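Local coordinates for 2-hydroxyhepta-2,4-diene-1,7-dioate isomerase (PDB 4DBF), which belongs to the fumarylacetoacetate hydrolase family, binds magnesium and probably acts as an oxaloacetate decarboxylase, and possibly also as an isomerase, at residues Thr163-Val168 with Gly190-Trp195; Val133-Glu138 with Ile271-Pro276. All coordinates share one frame; numbering follows the deposited sequence.

Contact 1. Residues Thr163-Val168 with Gly190-Trp195. With MG (magnesium ion), chain C.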
ATOM      1  N   THR A 163     -12.540  -7.900 -12.034  1.00 20.32           N
ATOM      2  CA  THR A 163     -12.091  -7.039 -13.116  1.00 21.15           C
ATOM      3  C   THR A 163     -10.780  -7.570 -13.663  1.00 20.44           C
ATOM      4  O   THR A 163     -10.373  -8.648 -13.292  1.00 19.31           O
ATOM      5  CB  THR A 163     -12.047  -5.518 -12.637  1.00 22.00           C
ATOM      6  OG1 THR A 163     -11.819  -4.683 -13.774  1.00 23.83           O
ATOM      7  CG2 THR A 163     -10.975  -5.312 -11.596  1.00 22.54           C
ATOM      8  N   ILE A 164     -10.126  -6.856 -14.562  1.00 20.32           N
ATOM      9  CA  ILE A 164      -8.860  -7.324 -15.078  1.00 19.27           C
ATOM     10  C   ILE A 164      -7.791  -6.407 -14.503  1.00 20.21           C
ATOM     11  O   ILE A 164      -8.025  -5.174 -14.334  1.00 19.75           O
ATOM     12  CB  ILE A 164      -8.820  -7.238 -16.631  1.00 20.18           C
ATOM     13  CG1 ILE A 164     -10.050  -7.937 -17.271  1.00 17.57           C
ATOM     14  CG2 ILE A 164      -7.467  -7.835 -17.122  1.00 19.03           C
ATOM     15  CD1 ILE A 164     -10.133  -7.709 -18.813  1.00 21.66           C
ATOM     16  N   ILE A 165      -6.632  -6.973 -14.193  1.00 18.18           N
ATOM     17  CA  ILE A 165      -5.439  -6.157 -13.865  1.00 18.44           C
ATOM     18  C   ILE A 165      -4.260  -6.570 -14.759  1.00 20.24           C
ATOM     19  O   ILE A 165      -4.117  -7.731 -15.105  1.00 20.79           O
ATOM     20  CB  ILE A 165      -5.089  -6.215 -12.346  1.00 18.73           C
ATOM     21  CG1 ILE A 165      -3.884  -5.287 -12.055  1.00 20.63           C
ATOM     22  CG2 ILE A 165      -4.769  -7.705 -11.838  1.00 16.70           C
ATOM     23  CD1 ILE A 165      -3.590  -5.079 -10.595  1.00 18.79           C
ATOM     24  N   ASN A 166      -3.441  -5.600 -15.165  1.00 20.55           N
ATOM     25  CA  ASN A 166      -2.194  -5.889 -15.878  1.00 20.72           C
ATOM     26  C   ASN A 166      -1.098  -5.635 -14.821  1.00 20.12           C
ATOM     27  O   ASN A 166      -0.850  -4.466 -14.444  1.00 21.54           O
ATOM     28  CB  ASN A 166      -2.076  -4.961 -17.131  1.00 19.55           C
ATOM     29  CG  ASN A 166      -0.917  -5.337 -17.992  1.00 20.33           C
ATOM     30  OD1 ASN A 166      -0.007  -6.049 -17.523  1.00 20.54           O
ATOM     31  ND2 ASN A 166      -0.904  -4.865 -19.246  1.00 22.36           N
ATOM     32  N   ASP A 167      -0.486  -6.695 -14.280  1.00 18.76           N
ATOM     33  CA  ASP A 167       0.507  -6.527 -13.198  1.00 19.97           C
ATOM     34  C   ASP A 167       1.866  -6.302 -13.911  1.00 19.84           C
ATOM     35  O   ASP A 167       2.664  -7.242 -14.086  1.00 21.30           O
ATOM     36  CB  ASP A 167       0.500  -7.793 -12.311  1.00 19.87           C
ATOM     37  CG  ASP A 167       1.531  -7.769 -11.211  1.00 21.54           C
ATOM     38  OD1 ASP A 167       2.102  -6.714 -10.870  1.00 22.36           O
ATOM     39  OD2 ASP A 167       1.806  -8.845 -10.644  1.00 22.70           O
ATOM     40  N   VAL A 168       2.119  -5.060 -14.291  1.00 17.64           N
ATOM     41  CA  VAL A 168       3.285  -4.724 -15.138  1.00 17.32           C
ATOM     42  C   VAL A 168       4.483  -4.808 -14.206  1.00 18.32           C
ATOM     43  O   VAL A 168       4.371  -4.392 -13.073  1.00 18.93           O
ATOM     44  CB  VAL A 168       3.122  -3.299 -15.660  1.00 17.06           C
ATOM     45  CG1 VAL A 168       4.353  -2.871 -16.425  1.00 19.04           C
ATOM     46  CG2 VAL A 168       1.829  -3.237 -16.584  1.00 17.50           C
ATOM     47  N   GLY A 190       0.060  -0.545 -12.793  1.00 21.25           N
ATOM     48  CA  GLY A 190      -1.126  -1.371 -12.494  1.00 19.75           C
ATOM     49  C   GLY A 190      -2.385  -0.936 -13.267  1.00 19.33           C
ATOM     50  O   GLY A 190      -3.405  -0.618 -12.637  1.00 19.74           O
ATOM     51  N   PRO A 191      -2.376  -1.003 -14.584  1.00 19.50           N
ATOM     52  CA  PRO A 191      -3.722  -0.855 -15.205  1.00 20.31           C
ATOM     53  C   PRO A 191      -4.835  -1.807 -14.697  1.00 19.60           C
ATOM     54  O   PRO A 191      -4.576  -2.996 -14.454  1.00 20.21           O
ATOM     55  CB  PRO A 191      -3.486  -1.102 -16.667  1.00 21.17           C
ATOM     56  CG  PRO A 191      -1.951  -0.912 -16.845  1.00 21.54           C
ATOM     57  CD  PRO A 191      -1.346  -1.387 -15.568  1.00 18.62           C
ATOM     58  N   ILE A 192      -6.013  -1.263 -14.473  1.00 17.24           N
ATOM     59  CA  ILE A 192      -7.177  -2.014 -14.048  1.00 18.59           C
ATOM     60  C   ILE A 192      -8.446  -1.615 -14.817  1.00 19.82           C
ATOM     61  O   ILE A 192      -8.639  -0.475 -15.080  1.00 19.37           O
ATOM     62  CB  ILE A 192      -7.440  -1.844 -12.557  1.00 17.94           C
ATOM     63  CG1 ILE A 192      -6.241  -2.266 -11.753  1.00 20.94           C
ATOM     64  CG2 ILE A 192      -8.583  -2.685 -12.117  1.00 23.65           C
ATOM     65  CD1 ILE A 192      -6.324  -1.859 -10.313  1.00 29.13           C
ATOM     66  N   GLY A 193      -9.267  -2.595 -15.146  1.00 18.56           N
ATOM     67  CA  GLY A 193     -10.454  -2.380 -15.925  1.00 20.04           C
ATOM     68  C   GLY A 193     -10.878  -3.552 -16.754  1.00 21.59           C
ATOM     69  O   GLY A 193     -10.306  -4.582 -16.664  1.00 21.65           O
ATOM     70  N   PRO A 194     -11.886  -3.369 -17.583  1.00 23.54           N
ATOM     71  CA  PRO A 194     -12.496  -2.070 -17.845  1.00 23.31           C
ATOM     72  C   PRO A 194     -13.655  -1.683 -16.950  1.00 23.32           C
ATOM     73  O   PRO A 194     -14.038  -0.566 -16.961  1.00 22.30           O
ATOM     74  CB  PRO A 194     -13.043  -2.244 -19.242  1.00 24.00           C
ATOM     75  CG  PRO A 194     -13.400  -3.643 -19.289  1.00 24.83           C
ATOM     76  CD  PRO A 194     -12.330  -4.360 -18.560  1.00 22.00           C
ATOM     77  N   TRP A 195     -14.187  -2.626 -16.218  1.00 20.50           N
ATOM     78  CA  TRP A 195     -15.242  -2.405 -15.288  1.00 20.43           C
ATOM     79  C   TRP A 195     -15.308  -3.590 -14.397  1.00 20.63           C
ATOM     80  O   TRP A 195     -14.583  -4.515 -14.586  1.00 21.02           O
ATOM     81  CB  TRP A 195     -16.562  -2.194 -16.009  1.00 20.59           C
ATOM     82  CG  TRP A 195     -16.799  -3.193 -17.088  1.00 23.20           C
ATOM     83  CD1 TRP A 195     -16.918  -4.544 -16.962  1.00 25.56           C
ATOM     84  CD2 TRP A 195     -16.903  -2.944 -18.509  1.00 24.28           C
ATOM     85  NE1 TRP A 195     -17.099  -5.115 -18.162  1.00 26.67           N
ATOM     86  CE2 TRP A 195     -17.094  -4.212 -19.122  1.00 25.15           C
ATOM     87  CE3 TRP A 195     -16.861  -1.843 -19.284  1.00 22.34           C
ATOM     88  CZ2 TRP A 195     -17.253  -4.341 -20.464  1.00 24.93           C
ATOM     89  CZ3 TRP A 195     -17.009  -1.978 -20.628  1.00 28.03           C
ATOM     90  CH2 TRP A 195     -17.208  -3.202 -21.207  1.00 26.38           C
TER
HETATM   91 MG    MG C 401       1.561 -11.008 -10.994  1.00 25.88          MG
HETATM   92  O   HOH W   1       3.167 -11.523  -9.806  1.00 23.74           O
HETATM   93  O   HOH W   2       0.318 -11.189  -9.237  1.00 21.08           O
HETATM   94  O   HOH W   3       1.519 -12.958 -11.603  1.00 29.01           O
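Residues 163-168 and 190-195 form an antiparallel strand pair in the buried centre of the fold, within the fumarylacetoacetate hydrolase region, where strand 159-170 is flanked by 190-197 on one edge and 133-143 on the other. I164 and G193 make the hydrogen-bonded pair: G193 N reaches I164 O at 3.0 Å and nearly straight, whereas the return bond from I164 N to G193 O is more bent, 139° at the hydrogen. N166 N continues the ladder to P191 O at 2.9 Å. Between these rungs I165 and I192 are paired directly across, as a non-hydrogen-bonded pair. Their side chains run side by side in the same direction, I165 CG1 lying 3.8 Å from I192 CG1.

A side-chain hydroxyl carries the pairing past the cis peptide before P194, where the second strand turns a corner. The T163 hydroxyl lies trans to the backbone N (chi1 -171°) and donates to W195 O at 2.9 Å from above the carbonyl plane. The same rotation leaves T163 CG2 against I192 CG2, 3.6 Å away and across it at about a right angle. Toward the metal end, P191 CD packs on V168 CG2.

D167, centre of an inverse gamma turn, points away from this partner strand, and its OD2 binds magnesium at 2.2 Å beside three waters and E136 and E138. K112 makes a salt bridge to OD1 and K184 a hydrogen bond to OD2, so both carboxylate oxygens are held. The chemistry is thus divided: backbone bonds, one hydroxyl bond and aliphatic groups join the segments, while the adjoining turn delivers an acidic ligand to the metal site.

Contact 2. Residues Val133-Glu138 with Ile271-Pro276. With MG (magnesium ion), chain C.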
ATOM      1  N   VAL A 133      10.552  -4.771 -19.055  1.00 24.40           N
ATOM      2  CA  VAL A 133       9.225  -4.584 -18.505  1.00 24.32           C
ATOM      3  C   VAL A 133       8.199  -5.454 -19.176  1.00 23.74           C
ATOM      4  O   VAL A 133       7.896  -5.277 -20.323  1.00 26.35           O
ATOM      5  CB  VAL A 133       8.800  -3.131 -18.604  1.00 23.83           C
ATOM      6  CG1 VAL A 133       7.410  -2.926 -18.096  1.00 22.92           C
ATOM      7  CG2 VAL A 133       9.767  -2.255 -17.888  1.00 24.99           C
ATOM      8  N   GLU A 134       7.682  -6.404 -18.430  1.00 23.39           N
ATOM      9  CA  GLU A 134       6.684  -7.333 -18.923  1.00 23.38           C
ATOM     10  C   GLU A 134       5.298  -7.065 -18.342  1.00 24.99           C
ATOM     11  O   GLU A 134       5.171  -6.513 -17.308  1.00 24.02           O
ATOM     12  CB  GLU A 134       7.091  -8.781 -18.636  1.00 24.48           C
ATOM     13  CG  GLU A 134       8.420  -9.158 -19.251  1.00 25.70           C
ATOM     14  CD  GLU A 134       8.801 -10.610 -19.107  1.00 31.41           C
ATOM     15  OE1 GLU A 134       8.228 -11.329 -18.328  1.00 31.93           O
ATOM     16  OE2 GLU A 134       9.688 -11.025 -19.819  1.00 34.03           O
ATOM     17  N   PHE A 135       4.289  -7.508 -19.044  1.00 23.40           N
ATOM     18  CA  PHE A 135       2.937  -7.448 -18.591  1.00 24.90           C
ATOM     19  C   PHE A 135       2.557  -8.776 -17.980  1.00 24.39           C
ATOM     20  O   PHE A 135       3.201  -9.742 -18.182  1.00 24.39           O
ATOM     21  CB  PHE A 135       2.034  -7.200 -19.766  1.00 23.87           C
ATOM     22  CG  PHE A 135       2.076  -8.284 -20.771  1.00 26.29           C
ATOM     23  CD1 PHE A 135       1.287  -9.385 -20.639  1.00 28.72           C
ATOM     24  CD2 PHE A 135       2.952  -8.229 -21.817  1.00 28.31           C
ATOM     25  CE1 PHE A 135       1.347 -10.388 -21.548  1.00 30.43           C
ATOM     26  CE2 PHE A 135       3.001  -9.223 -22.741  1.00 29.06           C
ATOM     27  CZ  PHE A 135       2.195 -10.302 -22.601  1.00 30.97           C
ATOM     28  N   GLU A 136       1.474  -8.785 -17.245  1.00 23.26           N
ATOM     29  CA  GLU A 136       0.921 -10.019 -16.763  1.00 22.75           C
ATOM     30  C   GLU A 136      -0.575  -9.825 -16.666  1.00 22.29           C
ATOM     31  O   GLU A 136      -1.001  -9.038 -15.917  1.00 22.36           O
ATOM     32  CB  GLU A 136       1.436 -10.370 -15.375  1.00 23.43           C
ATOM     33  CG  GLU A 136       2.918 -10.314 -15.128  1.00 28.21           C
ATOM     34  CD  GLU A 136       3.318 -10.875 -13.782  1.00 30.06           C
ATOM     35  OE1 GLU A 136       2.659 -10.614 -12.816  1.00 27.81           O
ATOM     36  OE2 GLU A 136       4.314 -11.554 -13.705  1.00 31.62           O
ATOM     37  N   GLY A 137      -1.346 -10.552 -17.434  1.00 23.37           N
ATOM     38  CA  GLY A 137      -2.775 -10.477 -17.321  1.00 21.46           C
ATOM     39  C   GLY A 137      -3.297 -11.310 -16.193  1.00 21.61           C
ATOM     40  O   GLY A 137      -3.003 -12.448 -16.118  1.00 20.46           O
ATOM     41  N   GLU A 138      -4.110 -10.712 -15.340  1.00 20.37           N
ATOM     42  CA  GLU A 138      -4.632 -11.387 -14.185  1.00 20.47           C
ATOM     43  C   GLU A 138      -6.070 -11.095 -13.902  1.00 19.41           C
ATOM     44  O   GLU A 138      -6.542 -10.037 -14.125  1.00 20.13           O
ATOM     45  CB  GLU A 138      -3.810 -11.099 -12.920  1.00 20.21           C
ATOM     46  CG  GLU A 138      -2.334 -11.006 -13.148  1.00 22.21           C
ATOM     47  CD  GLU A 138      -1.472 -11.023 -11.897  1.00 25.44           C
ATOM     48  OE1 GLU A 138      -1.911 -11.225 -10.806  1.00 24.37           O
ATOM     49  OE2 GLU A 138      -0.298 -10.839 -12.038  1.00 26.74           O
ATOM     50  N   ILE A 271      -0.639  -3.157 -25.413  1.00 24.95           N
ATOM     51  CA  ILE A 271      -0.928  -4.421 -24.742  1.00 24.57           C
ATOM     52  C   ILE A 271      -2.420  -4.547 -24.376  1.00 24.46           C
ATOM     53  O   ILE A 271      -3.001  -3.632 -23.823  1.00 24.35           O
ATOM     54  CB  ILE A 271       0.022  -4.625 -23.463  1.00 23.37           C
ATOM     55  CG1 ILE A 271      -0.263  -5.955 -22.752  1.00 26.51           C
ATOM     56  CG2 ILE A 271      -0.097  -3.510 -22.403  1.00 23.36           C
ATOM     57  CD1 ILE A 271       0.064  -7.222 -23.544  1.00 25.78           C
ATOM     58  N   GLU A 272      -3.034  -5.671 -24.701  1.00 24.95           N
ATOM     59  CA  GLU A 272      -4.442  -5.825 -24.419  1.00 26.80           C
ATOM     60  C   GLU A 272      -4.669  -7.157 -23.725  1.00 27.22           C
ATOM     61  O   GLU A 272      -4.410  -8.232 -24.313  1.00 26.90           O
ATOM     62  CB  GLU A 272      -5.239  -5.778 -25.718  1.00 27.41           C
ATOM     63  CG  GLU A 272      -6.751  -5.829 -25.575  1.00 30.55           C
ATOM     64  CD  GLU A 272      -7.407  -5.748 -26.952  1.00 37.87           C
ATOM     65  OE1 GLU A 272      -7.314  -6.721 -27.717  1.00 40.05           O
ATOM     66  OE2 GLU A 272      -7.997  -4.711 -27.262  1.00 40.17           O
ATOM     67  N   ILE A 273      -5.215  -7.100 -22.510  1.00 25.06           N
ATOM     68  CA  ILE A 273      -5.530  -8.335 -21.833  1.00 25.38           C
ATOM     69  C   ILE A 273      -6.998  -8.638 -22.119  1.00 25.99           C
ATOM     70  O   ILE A 273      -7.846  -7.726 -22.032  1.00 25.21           O
ATOM     71  CB  ILE A 273      -5.348  -8.207 -20.266  1.00 24.00           C
ATOM     72  CG1 ILE A 273      -3.963  -7.602 -19.862  1.00 25.43           C
ATOM     73  CG2 ILE A 273      -5.653  -9.544 -19.548  1.00 24.32           C
ATOM     74  CD1 ILE A 273      -2.786  -8.367 -20.343  1.00 26.96           C
ATOM     75  N   GLU A 274      -7.333  -9.901 -22.347  1.00 25.36           N
ATOM     76  CA  GLU A 274      -8.738 -10.241 -22.524  1.00 27.05           C
ATOM     77  C   GLU A 274      -9.164 -11.334 -21.562  1.00 26.36           C
ATOM     78  O   GLU A 274      -8.517 -12.347 -21.490  1.00 27.43           O
ATOM     79  CB  GLU A 274      -9.036 -10.685 -23.969  1.00 29.11           C
ATOM     80  CG  GLU A 274     -10.386 -11.301 -24.143  1.00 34.38           C
ATOM     81  CD  GLU A 274     -10.630 -11.763 -25.575  1.00 44.23           C
ATOM     82  OE1 GLU A 274      -9.931 -12.704 -26.062  1.00 47.49           O
ATOM     83  OE2 GLU A 274     -11.569 -11.204 -26.178  1.00 50.31           O
ATOM     84  N   ILE A 275     -10.262 -11.125 -20.830  1.00 25.26           N
ATOM     85  CA  ILE A 275     -10.845 -12.175 -20.018  1.00 25.17           C
ATOM     86  C   ILE A 275     -12.336 -12.303 -20.421  1.00 26.23           C
ATOM     87  O   ILE A 275     -13.100 -11.401 -20.164  1.00 26.82           O
ATOM     88  CB  ILE A 275     -10.670 -11.946 -18.486  1.00 25.70           C
ATOM     89  CG1 ILE A 275      -9.181 -11.876 -18.058  1.00 24.40           C
ATOM     90  CG2 ILE A 275     -11.397 -13.060 -17.725  1.00 26.26           C
ATOM     91  CD1 ILE A 275      -8.981 -11.768 -16.574  1.00 21.15           C
ATOM     92  N   PRO A 276     -12.739 -13.407 -21.105  1.00 28.87           N
ATOM     93  CA  PRO A 276     -14.150 -13.544 -21.559  1.00 29.26           C
ATOM     94  C   PRO A 276     -15.105 -13.465 -20.380  1.00 29.29           C
ATOM     95  O   PRO A 276     -14.811 -13.999 -19.291  1.00 29.56           O
ATOM     96  CB  PRO A 276     -14.178 -14.942 -22.232  1.00 31.92           C
ATOM     97  CG  PRO A 276     -12.869 -15.653 -21.773  1.00 29.81           C
ATOM     98  CD  PRO A 276     -11.891 -14.504 -21.616  1.00 29.43           C
TER
HETATM   99 MG    MG C 401       1.561 -11.008 -10.994  1.00 25.88          MG
HETATM  100  O   HOH W   2       0.318 -11.189  -9.237  1.00 21.08           O
HETATM  101  O   HOH W   1       3.167 -11.523  -9.806  1.00 23.74           O
HETATM  102  O   HOH W   3       1.519 -12.958 -11.603  1.00 29.01           O
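The F135 ring receives I271 CD1 over one face, the methyl standing 3.5 Å from the ring centroid and only 10° off its normal, a well-centred CH-pi contact. I273 CD1 approaches the same ring obliquely, 4.2 Å from F135 CD1. F135 takes the first torsion that sets CG between the backbone N and carbonyl carbon (chi1 62°), and this lays the ring under I271 CD1.

Farther along, the bare CA of G137 lets I273 come close: its CD1 sits 3.7 Å from G137 CA, with CG2 also against that atom. I275 closes the row by laying CD1 beside the E138 carbonyl, 3.9 Å from E138 O. Residues 135-138 and 271-275 run in nearly the same direction, 12° apart end to end, but no hydrogen bond joins them; side chains of strand 270-275 pack against the segment from another sheet. A212 of strand 209-216 also touches F135 and I273.

E136 and E138 point away from this apolar interface. Each sends an extended side chain to magnesium, E136 OE1 at 2.2 Å and E138 OE2 at 2.1 Å, while D167 and three waters complete six ligands. The other oxygen of E138, OE1, accepts a 2.7 Å bond from water 2, itself on the metal, which probably fixes the carboxylate's rotation. R171 makes a salt bridge to E136 OE2. Alternation along one segment therefore separates two chemistries: F135 and G137 meet hydrocarbon, whereas E136 and E138 each give the metal one carboxylate oxygen.

Both contacts are buried, but contact 1 lies nearer the middle of the chain and is nested inside the loop closed by contact 2. They share neighbouring strands: 133-143 and 159-170 follow each other in sequence and pair antiparallel, with probable backbone hydrogen bonds from D167 N to E136 O and from E138 N to I165 O. Contact 1 unites strands edge to edge, largely through backbone bonds; contact 2 joins different sheets through apolar side chains packed on one another and on the backbone, with no hydrogen bond between its two segments. The two meet at the magnesium ion, D167 coming from contact 1 and both glutamates from contact 2. N166 also links them, its OD1 accepting from E136 N.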